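Putative cell adhesion protein (Parabacteroides distasonis, PDB 3LIU) is probably a fimbrillin-type pilus subunit of the FimA/Mfa1 family, likely to help build surface fimbriae used in cell adhesion. Local coordinates at residues A[191-196]-A[313-318]; A[309-314]-A[331-336]; A[326-331]-A[370-375]; A[365-370]-A[380-385]. All coordinates share one frame; numbering follows the deposited sequence.

Contact 1. Residues A[191-196]-A[313-318]; sequences ANYESK and GDYTYL
An antiparallel strand pairing joins E194 and S195, where the long strand 193-213 begins, to L318 and Y317 near the end of strand 308-319. E194 and L318 form the hydrogen-bonded pair: L318 N reaches E194 O at 2.9 Å, in the carbonyl plane, and E194 N reaches L318 O at 3.1 Å. One step on, K196 N gives a further bond to T316 O.

Aromatic groups fill the side of the sheet on which S195 and Y317 lie. Y317 turns its ring edge toward the face of Y193 in a T-shaped pair, the planes 68° apart and the centroids separated by 5.8 Å. Y315 comes in across Y193 at about a right angle. Its CG stands opposite the backbone N (chi1 171°), which carries the ring out until OH can donate to S195 OG over 2.7 Å, with OG lying in the plane of the Y315 ring. The serine hydroxyl is also bonded to G186 O, so a buried polar atom has two partners, while Y193 OH finds its own in I367 O.

On the reverse side the bend of K196 at chi2 lays its chain beside L318, with CE 4.1 Å from L318 CB. Its NZ forms a salt bridge with E194 OE1 at 3.2 Å, the hydrogen bond within it being weak. A water links E194 OE2 to L318 O, giving that carbonyl a second donor.

This antiparallel pairing of strands 193-213 and 308-319, with aromatic residues on the side of S195 and Y317, is consistent with the beta-sandwich, transthyretin-like fold of FimA-type fimbrillins.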
loop_
_atom_site.group_PDB
_atom_site.type_symbol
_atom_site.label_atom_id
_atom_site.label_comp_id
_atom_site.label_asym_id
_atom_site.label_seq_id
_atom_site.Cartn_x
_atom_site.Cartn_y
_atom_site.Cartn_z
ATOM N N ALA A 191 24.485 29.412 5.781
ATOM C CA ALA A 191 24.985 30.148 4.642
ATOM C C ALA A 191 26.513 30.183 4.445
ATOM O O ALA A 191 27.022 31.153 3.877
ATOM C CB ALA A 191 24.405 31.567 4.663
ATOM N N ASN A 192 27.245 29.140 4.869
ATOM C CA ASN A 192 28.650 28.934 4.407
ATOM C C ASN A 192 28.785 28.776 2.860
ATOM O O ASN A 192 29.912 28.774 2.322
ATOM C CB ASN A 192 29.288 27.701 5.089
ATOM N N TYR A 193 27.647 28.604 2.163
ATOM C CA TYR A 193 27.626 28.272 0.721
ATOM C C TYR A 193 26.234 28.460 0.073
ATOM O O TYR A 193 25.188 28.431 0.740
ATOM C CB TYR A 193 28.073 26.804 0.497
ATOM C CG TYR A 193 27.106 25.813 1.160
ATOM C CD1 TYR A 193 25.910 25.447 0.545
ATOM C CD2 TYR A 193 27.360 25.300 2.434
ATOM C CE1 TYR A 193 25.012 24.575 1.175
ATOM C CE2 TYR A 193 26.461 24.431 3.057
ATOM C CZ TYR A 193 25.290 24.086 2.416
ATOM O OH TYR A 193 24.397 23.256 3.036
ATOM N N GLU A 194 26.256 28.568 -1.247
ATOM C CA GLU A 194 25.078 28.581 -2.077
ATOM C C GLU A 194 24.858 27.228 -2.787
ATOM O O GLU A 194 25.768 26.686 -3.364
ATOM C CB GLU A 194 25.313 29.618 -3.175
ATOM C CG GLU A 194 25.008 31.029 -2.781
ATOM C CD GLU A 194 25.475 32.008 -3.849
ATOM O OE1 GLU A 194 24.993 31.912 -5.006
ATOM O OE2 GLU A 194 26.344 32.846 -3.532
ATOM N N SER A 195 23.631 26.734 -2.806
ATOM C CA SER A 195 23.297 25.588 -3.619
ATOM C C SER A 195 23.228 26.059 -5.052
ATOM O O SER A 195 22.701 27.128 -5.291
ATOM C CB SER A 195 21.950 25.005 -3.225
ATOM O OG SER A 195 21.985 24.459 -1.921
ATOM N N LYS A 196 23.764 25.277 -5.991
ATOM C CA LYS A 196 23.708 25.620 -7.400
ATOM C C LYS A 196 22.839 24.701 -8.242
ATOM O O LYS A 196 22.163 25.178 -9.130
ATOM C CB LYS A 196 25.113 25.672 -7.983
ATOM C CG LYS A 196 25.903 26.884 -7.518
ATOM C CD LYS A 196 25.396 28.225 -8.138
ATOM C CE LYS A 196 25.727 29.412 -7.219
ATOM N NZ LYS A 196 25.728 30.746 -7.887
ATOM N N GLY A 313 21.563 11.658 -6.149
ATOM C CA GLY A 313 21.885 12.545 -7.275
ATOM C C GLY A 313 23.163 13.330 -7.047
ATOM O O GLY A 313 23.864 13.126 -6.056
ATOM N N ASP A 314 23.458 14.244 -7.957
ATOM C CA ASP A 314 24.713 14.994 -7.930
ATOM C C ASP A 314 24.386 16.390 -7.469
ATOM O O ASP A 314 23.543 17.048 -8.076
ATOM C CB ASP A 314 25.361 15.037 -9.323
ATOM C CG ASP A 314 25.721 13.651 -9.843
ATOM O OD1 ASP A 314 25.709 12.671 -9.066
ATOM O OD2 ASP A 314 25.973 13.541 -11.053
ATOM N N TYR A 315 25.039 16.835 -6.397
ATOM C CA TYR A 315 24.731 18.136 -5.795
ATOM C C TYR A 315 25.928 19.028 -5.990
ATOM O O TYR A 315 27.073 18.660 -5.679
ATOM C CB TYR A 315 24.395 17.980 -4.307
ATOM C CG TYR A 315 24.275 19.284 -3.544
ATOM C CD1 TYR A 315 23.100 20.052 -3.579
ATOM C CD2 TYR A 315 25.335 19.757 -2.801
ATOM C CE1 TYR A 315 23.013 21.262 -2.871
ATOM C CE2 TYR A 315 25.259 20.949 -2.098
ATOM C CZ TYR A 315 24.117 21.695 -2.128
ATOM O OH TYR A 315 24.117 22.873 -1.425
ATOM N N THR A 316 25.654 20.210 -6.495
ATOM C CA THR A 316 26.684 21.193 -6.769
ATOM C C THR A 316 26.450 22.442 -5.903
ATOM O O THR A 316 25.328 22.953 -5.825
ATOM C CB THR A 316 26.651 21.561 -8.282
ATOM O OG1 THR A 316 26.764 20.359 -9.061
ATOM C CG2 THR A 316 27.757 22.529 -8.634
ATOM N N TYR A 317 27.514 22.928 -5.265
ATOM C CA TYR A 317 27.431 24.122 -4.438
ATOM C C TYR A 317 28.647 25.014 -4.666
ATOM O O TYR A 317 29.667 24.571 -5.183
ATOM C CB TYR A 317 27.336 23.741 -2.975
ATOM C CG TYR A 317 28.534 22.973 -2.478
ATOM C CD1 TYR A 317 28.701 21.622 -2.798
ATOM C CD2 TYR A 317 29.485 23.590 -1.664
ATOM C CE1 TYR A 317 29.777 20.917 -2.325
ATOM C CE2 TYR A 317 30.588 22.899 -1.209
ATOM C CZ TYR A 317 30.735 21.564 -1.538
ATOM O OH TYR A 317 31.844 20.862 -1.102
ATOM N N LEU A 318 28.503 26.282 -4.298
ATOM C CA LEU A 318 29.597 27.261 -4.369
ATOM C C LEU A 318 29.963 27.659 -2.960
ATOM O O LEU A 318 29.200 28.360 -2.303
ATOM C CB LEU A 318 29.185 28.495 -5.164
ATOM C CG LEU A 318 30.298 29.531 -5.386
ATOM C CD1 LEU A 318 31.441 28.964 -6.253
ATOM C CD2 LEU A 318 29.692 30.750 -6.040
HETATM O O HOH W 1 28.664 31.242 -2.088
#

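Contact 2. Residues A[309-314]-A[331-336]; sequences LIVKGD and CYYAIP
K312 sends its CG away from the backbone N (chi1 -163°) and kinks at chi3 (70°), while Y332 swings its ring to the side of its own N (chi1 -64°); the two side chains thus run side by side across a beta hairpin. The hairpin, made of strands 308-319 and 326-336, places K312 and Y332 in a non-hydrogen-bonded antiparallel pair. K312 CG sits over one face of the Y332 ring, 3.8 Å from its centroid, a CH-pi contact, and I310 CG2 approaches Y332 CD1 at 3.9 Å. With an alanine here in place of the tyrosine, the lysine chain would probably lose the surface it lies on, and I310 CG2 would be less covered.

Paired backbone bonds flank this site at V311 with Y333 and at G313 with C331, and recur at L309 with I335. Farther along the face, I310 CG1 packs on A334 CB at 3.7 Å. The face of V311 and Y333 is turned to the interior, where strand 358-366 covers it, and Y333 OH bonds G368 O.

At the outer end of the aromatic contact, K312 CD lies 3.4 Å from Y332 OH, and one water joins the two polar ends, 3.2 Å from K312 NZ and 2.7 Å from Y332 OH.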
loop_
_atom_site.group_PDB
_atom_site.type_symbol
_atom_site.label_atom_id
_atom_site.label_comp_id
_atom_site.label_asym_id
_atom_site.label_seq_id
_atom_site.Cartn_x
_atom_site.Cartn_y
_atom_site.Cartn_z
ATOM N N LEU A 309 11.636 6.909 1.620
ATOM C CA LEU A 309 11.959 7.270 0.284
ATOM C C LEU A 309 13.336 7.889 0.289
ATOM O O LEU A 309 13.614 8.864 1.014
ATOM C CB LEU A 309 10.909 8.216 -0.342
ATOM C CG LEU A 309 11.247 8.580 -1.806
ATOM C CD1 LEU A 309 10.030 8.610 -2.710
ATOM C CD2 LEU A 309 12.042 9.881 -1.917
ATOM N N ILE A 310 14.212 7.314 -0.527
ATOM C CA ILE A 310 15.588 7.781 -0.627
ATOM C C ILE A 310 15.909 8.171 -2.070
ATOM O O ILE A 310 15.629 7.391 -3.020
ATOM C CB ILE A 310 16.570 6.672 -0.151
ATOM C CG1 ILE A 310 16.171 6.162 1.234
ATOM C CG2 ILE A 310 18.084 7.191 -0.111
ATOM C CD1 ILE A 310 17.087 5.028 1.801
ATOM N N VAL A 311 16.443 9.388 -2.252
ATOM C CA VAL A 311 16.935 9.846 -3.549
ATOM C C VAL A 311 18.460 9.922 -3.590
ATOM O O VAL A 311 19.121 10.134 -2.559
ATOM C CB VAL A 311 16.313 11.193 -3.982
ATOM C CG1 VAL A 311 14.749 11.149 -3.792
ATOM C CG2 VAL A 311 16.904 12.313 -3.207
ATOM N N LYS A 312 18.992 9.656 -4.778
ATOM C CA LYS A 312 20.407 9.806 -5.070
ATOM C C LYS A 312 20.586 10.748 -6.245
ATOM O O LYS A 312 19.872 10.634 -7.238
ATOM C CB LYS A 312 21.034 8.475 -5.432
ATOM C CG LYS A 312 22.582 8.500 -5.345
ATOM C CD LYS A 312 23.236 7.269 -5.884
ATOM C CE LYS A 312 23.112 7.192 -7.375
ATOM N NZ LYS A 312 23.724 5.965 -7.857
ATOM N N GLY A 313 21.563 11.658 -6.149
ATOM C CA GLY A 313 21.885 12.545 -7.275
ATOM C C GLY A 313 23.163 13.330 -7.047
ATOM O O GLY A 313 23.864 13.126 -6.056
ATOM N N ASP A 314 23.458 14.244 -7.957
ATOM C CA ASP A 314 24.713 14.994 -7.930
ATOM C C ASP A 314 24.386 16.390 -7.469
ATOM O O ASP A 314 23.543 17.048 -8.076
ATOM C CB ASP A 314 25.361 15.037 -9.323
ATOM C CG ASP A 314 25.721 13.651 -9.843
ATOM O OD1 ASP A 314 25.709 12.671 -9.066
ATOM O OD2 ASP A 314 25.973 13.541 -11.053
ATOM N N CYS A 331 25.214 11.509 -4.100
ATOM C CA CYS A 331 24.748 11.883 -2.780
ATOM C C CYS A 331 23.378 11.299 -2.498
ATOM O O CYS A 331 22.501 11.407 -3.353
ATOM C CB CYS A 331 24.468 13.391 -2.721
ATOM S SG CYS A 331 25.783 14.354 -2.681
ATOM N N TYR A 332 23.162 10.822 -1.268
ATOM C CA TYR A 332 21.866 10.323 -0.829
ATOM C C TYR A 332 21.171 11.229 0.187
ATOM O O TYR A 332 21.800 11.846 1.080
ATOM C CB TYR A 332 21.985 8.938 -0.183
ATOM C CG TYR A 332 22.441 7.850 -1.075
ATOM C CD1 TYR A 332 21.535 7.114 -1.817
ATOM C CD2 TYR A 332 23.802 7.525 -1.177
ATOM C CE1 TYR A 332 21.959 6.096 -2.634
ATOM C CE2 TYR A 332 24.234 6.516 -2.027
ATOM C CZ TYR A 332 23.304 5.794 -2.751
ATOM O OH TYR A 332 23.711 4.784 -3.620
ATOM N N TYR A 333 19.849 11.240 0.067
ATOM C CA TYR A 333 18.943 11.960 0.954
ATOM C C TYR A 333 17.740 11.040 1.252
ATOM O O TYR A 333 17.011 10.607 0.315
ATOM C CB TYR A 333 18.458 13.237 0.285
ATOM C CG TYR A 333 19.557 14.165 -0.187
ATOM C CD1 TYR A 333 20.143 13.987 -1.424
ATOM C CD2 TYR A 333 20.005 15.228 0.611
ATOM C CE1 TYR A 333 21.147 14.843 -1.893
ATOM C CE2 TYR A 333 21.010 16.076 0.178
ATOM C CZ TYR A 333 21.565 15.884 -1.108
ATOM O OH TYR A 333 22.550 16.708 -1.574
ATOM N N ALA A 334 17.569 10.700 2.530
ATOM C CA ALA A 334 16.521 9.788 2.973
ATOM C C ALA A 334 15.434 10.495 3.769
ATOM O O ALA A 334 15.753 11.333 4.613
ATOM C CB ALA A 334 17.147 8.666 3.823
ATOM N N ILE A 335 14.191 10.076 3.557
ATOM C CA ILE A 335 12.976 10.662 4.126
ATOM C C ILE A 335 12.090 9.587 4.717
ATOM O O ILE A 335 11.653 8.694 3.997
ATOM C CB ILE A 335 12.154 11.317 2.952
ATOM C CG1 ILE A 335 12.903 12.531 2.430
ATOM C CG2 ILE A 335 10.748 11.692 3.314
ATOM C CD1 ILE A 335 13.579 13.310 3.494
ATOM N N PRO A 336 11.755 9.689 6.008
ATOM C CA PRO A 336 10.728 8.797 6.521
ATOM C C PRO A 336 9.342 9.232 6.067
ATOM O O PRO A 336 8.880 10.307 6.449
ATOM C CB PRO A 336 10.889 8.892 8.041
ATOM C CG PRO A 336 11.794 10.062 8.285
ATOM C CD PRO A 336 12.179 10.686 6.999
HETATM O O HOH W 2 22.587 3.755 -5.816
#

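Contact 3. Residues A[326-331]-A[370-375]; sequences ITKENC and GSEIPY
K328 NZ donates to G370 O at 2.9 Å, tying the start of strand 326-336 to the loop that follows strand 358-366, just before a G1 beta bulge in which N330 and C331 both face G313. The lysine is fully extended, its CG opposite the backbone N (chi1 -174°), and needs that length to reach the carbonyl. On the way CE packs on E372 CG at 3.4 Å, and NZ stays 4.4 Å from E372 OE2, near enough for attraction but beyond a salt bridge. Replacing K328 by a methionine is likely to leave the G370 carbonyl without this donor and E372 without this positive charge nearby. At the other end of the same glycine, G370 N makes a weak hydrogen bond to C331 SG at 3.5 Å.

The second shell sets the corner. N330 has a left-handed backbone (phi 56°), which turns the chain; its N is bonded to D314 OD1 and its OD1 to K201 NZ. Beyond the bulge, S371 O receives Y332 N, so the loop is held by main-chain bonding as well. Two waters complete the seam. One joins E329 O to E372 OE2; the other donates to both N330 O and E372 O, 2.6 Å from each.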
loop_
_atom_site.group_PDB
_atom_site.type_symbol
_atom_site.label_atom_id
_atom_site.label_comp_id
_atom_site.label_asym_id
_atom_site.label_seq_id
_atom_site.Cartn_x
_atom_site.Cartn_y
_atom_site.Cartn_z
ATOM N N ILE A 326 31.686 23.134 -6.611
ATOM C CA ILE A 326 32.080 21.746 -6.438
ATOM C C ILE A 326 30.829 20.900 -6.618
ATOM O O ILE A 326 29.775 21.247 -6.100
ATOM C CB ILE A 326 32.649 21.498 -5.000
ATOM C CG1 ILE A 326 33.928 22.338 -4.757
ATOM C CG2 ILE A 326 32.876 20.010 -4.768
ATOM C CD1 ILE A 326 34.379 22.411 -3.251
ATOM N N THR A 327 30.957 19.798 -7.332
ATOM C CA THR A 327 29.891 18.799 -7.434
ATOM C C THR A 327 30.284 17.546 -6.641
ATOM O O THR A 327 31.362 16.980 -6.824
ATOM C CB THR A 327 29.612 18.420 -8.881
ATOM O OG1 THR A 327 29.237 19.607 -9.601
ATOM C CG2 THR A 327 28.517 17.344 -8.979
ATOM N N LYS A 328 29.411 17.173 -5.731
ATOM C CA LYS A 328 29.486 15.901 -5.026
ATOM C C LYS A 328 28.570 14.962 -5.761
ATOM O O LYS A 328 27.364 15.181 -5.833
ATOM C CB LYS A 328 29.039 16.052 -3.586
ATOM C CG LYS A 328 29.239 14.719 -2.737
ATOM C CD LYS A 328 29.001 14.942 -1.227
ATOM C CE LYS A 328 29.305 13.686 -0.395
ATOM N NZ LYS A 328 29.082 13.901 1.082
ATOM N N GLU A 329 29.133 13.910 -6.319
ATOM C CA GLU A 329 28.313 12.989 -7.059
ATOM C C GLU A 329 27.720 11.956 -6.133
ATOM O O GLU A 329 28.279 11.682 -5.092
ATOM C CB GLU A 329 29.136 12.261 -8.094
ATOM C CG GLU A 329 29.715 13.145 -9.145
ATOM C CD GLU A 329 30.282 12.307 -10.253
ATOM O OE1 GLU A 329 29.616 11.357 -10.681
ATOM O OE2 GLU A 329 31.391 12.564 -10.681
ATOM N N ASN A 330 26.604 11.362 -6.553
ATOM C CA ASN A 330 26.063 10.166 -5.915
ATOM C C ASN A 330 25.807 10.353 -4.429
ATOM O O ASN A 330 26.188 9.509 -3.620
ATOM C CB ASN A 330 27.001 8.974 -6.218
ATOM C CG ASN A 330 27.104 8.719 -7.698
ATOM O OD1 ASN A 330 26.073 8.689 -8.398
ATOM N ND2 ASN A 330 28.347 8.604 -8.217
ATOM N N CYS A 331 25.214 11.509 -4.100
ATOM C CA CYS A 331 24.748 11.883 -2.780
ATOM C C CYS A 331 23.378 11.299 -2.498
ATOM O O CYS A 331 22.501 11.407 -3.353
ATOM C CB CYS A 331 24.468 13.391 -2.721
ATOM S SG CYS A 331 25.783 14.354 -2.681
ATOM N N GLY A 370 24.521 15.625 0.317
ATOM C CA GLY A 370 23.983 14.456 0.942
ATOM C C GLY A 370 25.087 13.565 1.445
ATOM O O GLY A 370 26.250 13.953 1.493
ATOM N N SER A 371 24.705 12.355 1.815
ATOM C CA SER A 371 25.628 11.357 2.336
ATOM C C SER A 371 26.098 10.498 1.207
ATOM O O SER A 371 25.329 10.191 0.295
ATOM C CB SER A 371 24.941 10.465 3.375
ATOM O OG SER A 371 25.799 9.408 3.802
ATOM N N GLU A 372 27.335 10.024 1.316
ATOM C CA GLU A 372 27.856 9.084 0.336
ATOM C C GLU A 372 27.214 7.706 0.542
ATOM O O GLU A 372 27.293 6.879 -0.346
ATOM C CB GLU A 372 29.409 9.056 0.315
ATOM C CG GLU A 372 29.971 10.412 -0.114
ATOM C CD GLU A 372 31.511 10.478 -0.307
ATOM O OE1 GLU A 372 32.224 9.680 0.340
ATOM O OE2 GLU A 372 31.996 11.358 -1.097
ATOM N N ILE A 373 26.519 7.495 1.666
ATOM C CA ILE A 373 25.927 6.199 1.965
ATOM C C ILE A 373 24.414 6.373 2.282
ATOM O O ILE A 373 23.967 7.461 2.718
ATOM C CB ILE A 373 26.747 5.437 3.039
ATOM C CG1 ILE A 373 26.677 6.138 4.413
ATOM C CG2 ILE A 373 28.294 5.318 2.598
ATOM C CD1 ILE A 373 27.425 5.386 5.524
ATOM N N PRO A 374 23.611 5.340 1.976
ATOM C CA PRO A 374 22.172 5.528 2.020
ATOM C C PRO A 374 21.544 5.538 3.389
ATOM O O PRO A 374 20.537 6.211 3.584
ATOM C CB PRO A 374 21.642 4.346 1.194
ATOM C CG PRO A 374 22.733 3.281 1.314
ATOM C CD PRO A 374 23.980 4.096 1.264
ATOM N N TYR A 375 22.096 4.819 4.353
ATOM C CA TYR A 375 21.357 4.587 5.595
ATOM C C TYR A 375 21.950 5.261 6.810
ATOM O O TYR A 375 21.609 4.926 7.938
ATOM C CB TYR A 375 21.243 3.095 5.827
ATOM C CG TYR A 375 20.573 2.357 4.680
ATOM C CD1 TYR A 375 19.453 2.885 4.042
ATOM C CD2 TYR A 375 21.057 1.141 4.236
ATOM C CE1 TYR A 375 18.815 2.214 3.023
ATOM C CE2 TYR A 375 20.429 0.456 3.201
ATOM C CZ TYR A 375 19.296 0.990 2.609
ATOM O OH TYR A 375 18.650 0.323 1.605
HETATM O O HOH W 3 30.954 11.397 -4.204
HETATM O O HOH W 4 27.628 7.511 -2.835
#

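Contact 4. Residues A[365-370]-A[380-385]; sequences TIIGPG and STNVSA
The carboxamide of N382 is the flat group at the centre of this contact, and it lies against the G368-P369 backbone. G368 CA stands over one face of it, 3.5 Å from N382 CG, and P369 CD comes in on that same side, 3.2 Å from N382 ND2. In the plane of the amide, ND2 gives a nearly straight bond (177°) to P369 O at 2.7 Å, which probably fixes the rotation of the amide. Glycine suits this position against the amide face: a beta carbon on G368 would fall 2.5 Å from N382 CG, and there is no room for one. The contact with Y193 adds further packing to the asparagine.

The backbone of N382 is used as well. Its carbonyl accepts I367 N at 2.8 Å, the donor standing 39° above the carbonyl plane rather than on a lone pair. I367 CG1, in the crowded position between its N and carbonyl carbon (chi1 67°), packs on N382 O at 3.6 Å. Regular pairing begins with I366 and V383, a non-hydrogen-bonded pair on the interior face, where I366 CG1 lies 4.4 Å from V383 CG2. It continues at T365 and S384, a hydrogen-bonded pair in which T365 N reaches S384 O at 2.8 Å.

N382 thus holds the chain together just where the strands give way to loop. Strand 358-366 runs between strand 383-391, antiparallel to it, and strand 172-185, parallel to it. From the facing sheet, Y333 of strand 326-336 packs on both I366 and V383, while F198 of strand 193-213 meets I366.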
loop_
_atom_site.group_PDB
_atom_site.type_symbol
_atom_site.label_atom_id
_atom_site.label_comp_id
_atom_site.label_asym_id
_atom_site.label_seq_id
_atom_site.Cartn_x
_atom_site.Cartn_y
_atom_site.Cartn_z
ATOM N N THR A 365 13.381 19.590 -0.839
ATOM C CA THR A 365 14.198 20.786 -1.021
ATOM C C THR A 365 15.578 20.393 -0.522
ATOM O O THR A 365 15.762 20.147 0.674
ATOM C CB THR A 365 13.687 22.002 -0.227
ATOM O OG1 THR A 365 12.376 22.350 -0.683
ATOM C CG2 THR A 365 14.625 23.237 -0.399
ATOM N N ILE A 366 16.537 20.302 -1.436
ATOM C CA ILE A 366 17.896 19.918 -1.077
ATOM C C ILE A 366 18.709 21.167 -0.784
ATOM O O ILE A 366 18.776 22.071 -1.613
ATOM C CB ILE A 366 18.504 19.075 -2.214
ATOM C CG1 ILE A 366 17.749 17.735 -2.260
ATOM C CG2 ILE A 366 20.026 18.894 -2.010
ATOM C CD1 ILE A 366 17.794 17.115 -3.523
ATOM N N ILE A 367 19.312 21.237 0.400
ATOM C CA ILE A 367 19.980 22.460 0.860
ATOM C C ILE A 367 21.474 22.289 1.193
ATOM O O ILE A 367 22.091 23.158 1.799
ATOM C CB ILE A 367 19.223 23.092 2.074
ATOM C CG1 ILE A 367 19.316 22.196 3.312
ATOM C CG2 ILE A 367 17.727 23.363 1.684
ATOM C CD1 ILE A 367 18.998 22.949 4.613
ATOM N N GLY A 368 22.064 21.180 0.766
ATOM C CA GLY A 368 23.465 20.901 1.064
ATOM C C GLY A 368 23.803 19.527 0.546
ATOM O O GLY A 368 22.929 18.852 -0.016
ATOM N N PRO A 369 25.078 19.108 0.690
ATOM C CA PRO A 369 25.492 17.821 0.174
ATOM C C PRO A 369 24.858 16.705 0.996
ATOM O O PRO A 369 24.697 16.826 2.210
ATOM C CB PRO A 369 27.011 17.820 0.377
ATOM C CG PRO A 369 27.379 19.179 0.870
ATOM C CD PRO A 369 26.147 19.738 1.482
ATOM N N GLY A 370 24.521 15.625 0.317
ATOM C CA GLY A 370 23.983 14.456 0.942
ATOM C C GLY A 370 25.087 13.565 1.445
ATOM O O GLY A 370 26.250 13.953 1.493
ATOM N N SER A 380 24.844 16.471 8.354
ATOM C CA SER A 380 23.450 16.966 8.351
ATOM C C SER A 380 22.709 16.303 7.215
ATOM O O SER A 380 23.309 16.014 6.158
ATOM C CB SER A 380 23.385 18.469 8.089
ATOM O OG SER A 380 24.506 19.152 8.609
ATOM N N THR A 381 21.410 16.098 7.406
ATOM C CA THR A 381 20.570 15.484 6.378
ATOM C C THR A 381 20.591 16.338 5.085
ATOM O O THR A 381 20.630 15.805 3.985
ATOM C CB THR A 381 19.115 15.331 6.876
ATOM O OG1 THR A 381 18.592 16.627 7.177
ATOM C CG2 THR A 381 19.020 14.444 8.156
ATOM N N ASN A 382 20.587 17.654 5.251
ATOM C CA ASN A 382 20.582 18.637 4.133
ATOM C C ASN A 382 19.406 18.502 3.167
ATOM O O ASN A 382 19.495 18.871 1.977
ATOM C CB ASN A 382 21.922 18.617 3.381
ATOM C CG ASN A 382 23.021 19.289 4.167
ATOM O OD1 ASN A 382 22.747 20.182 4.958
ATOM N ND2 ASN A 382 24.256 18.877 3.954
ATOM N N VAL A 383 18.284 18.030 3.702
ATOM C CA VAL A 383 17.064 17.881 2.936
ATOM C C VAL A 383 15.876 18.248 3.808
ATOM O O VAL A 383 15.857 17.989 4.988
ATOM C CB VAL A 383 16.914 16.467 2.338
ATOM C CG1 VAL A 383 16.863 15.380 3.424
ATOM C CG2 VAL A 383 15.691 16.408 1.409
ATOM N N SER A 384 14.926 18.937 3.207
ATOM C CA SER A 384 13.653 19.267 3.824
ATOM C C SER A 384 12.575 18.638 2.923
ATOM O O SER A 384 12.709 18.662 1.677
ATOM C CB SER A 384 13.519 20.785 3.883
ATOM O OG SER A 384 12.204 21.150 4.178
ATOM N N ALA A 385 11.578 17.998 3.532
ATOM C CA ALA A 385 10.539 17.317 2.785
ATOM C C ALA A 385 9.147 17.810 3.147
ATOM O O ALA A 385 8.857 18.048 4.287
ATOM C CB ALA A 385 10.614 15.799 3.018
#

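Overall arrangement
The four contacts gather at one end of the elongated chain, where two sheets close on each other. Contacts 1 and 2 share strand 308-319, their centres about 15 Å apart, and flank it with strands 193-213 and 326-336. Contact 4 belongs to the opposing sheet, its centre about 10 Å from contact 1 and about 9 Å from contact 2. Tyrosine hydroxyls bridge the two sheets: Y193 OH to I367 O at 2.6 Å and Y333 OH to G368 O at 2.7 Å. Contact 3 shares C331 with contact 2 and G370 with contact 4, and so joins hairpin to loop. No ligand lies among them; the principle illustrated is that side chains of one sheet can bond loop carbonyls at the end of the other.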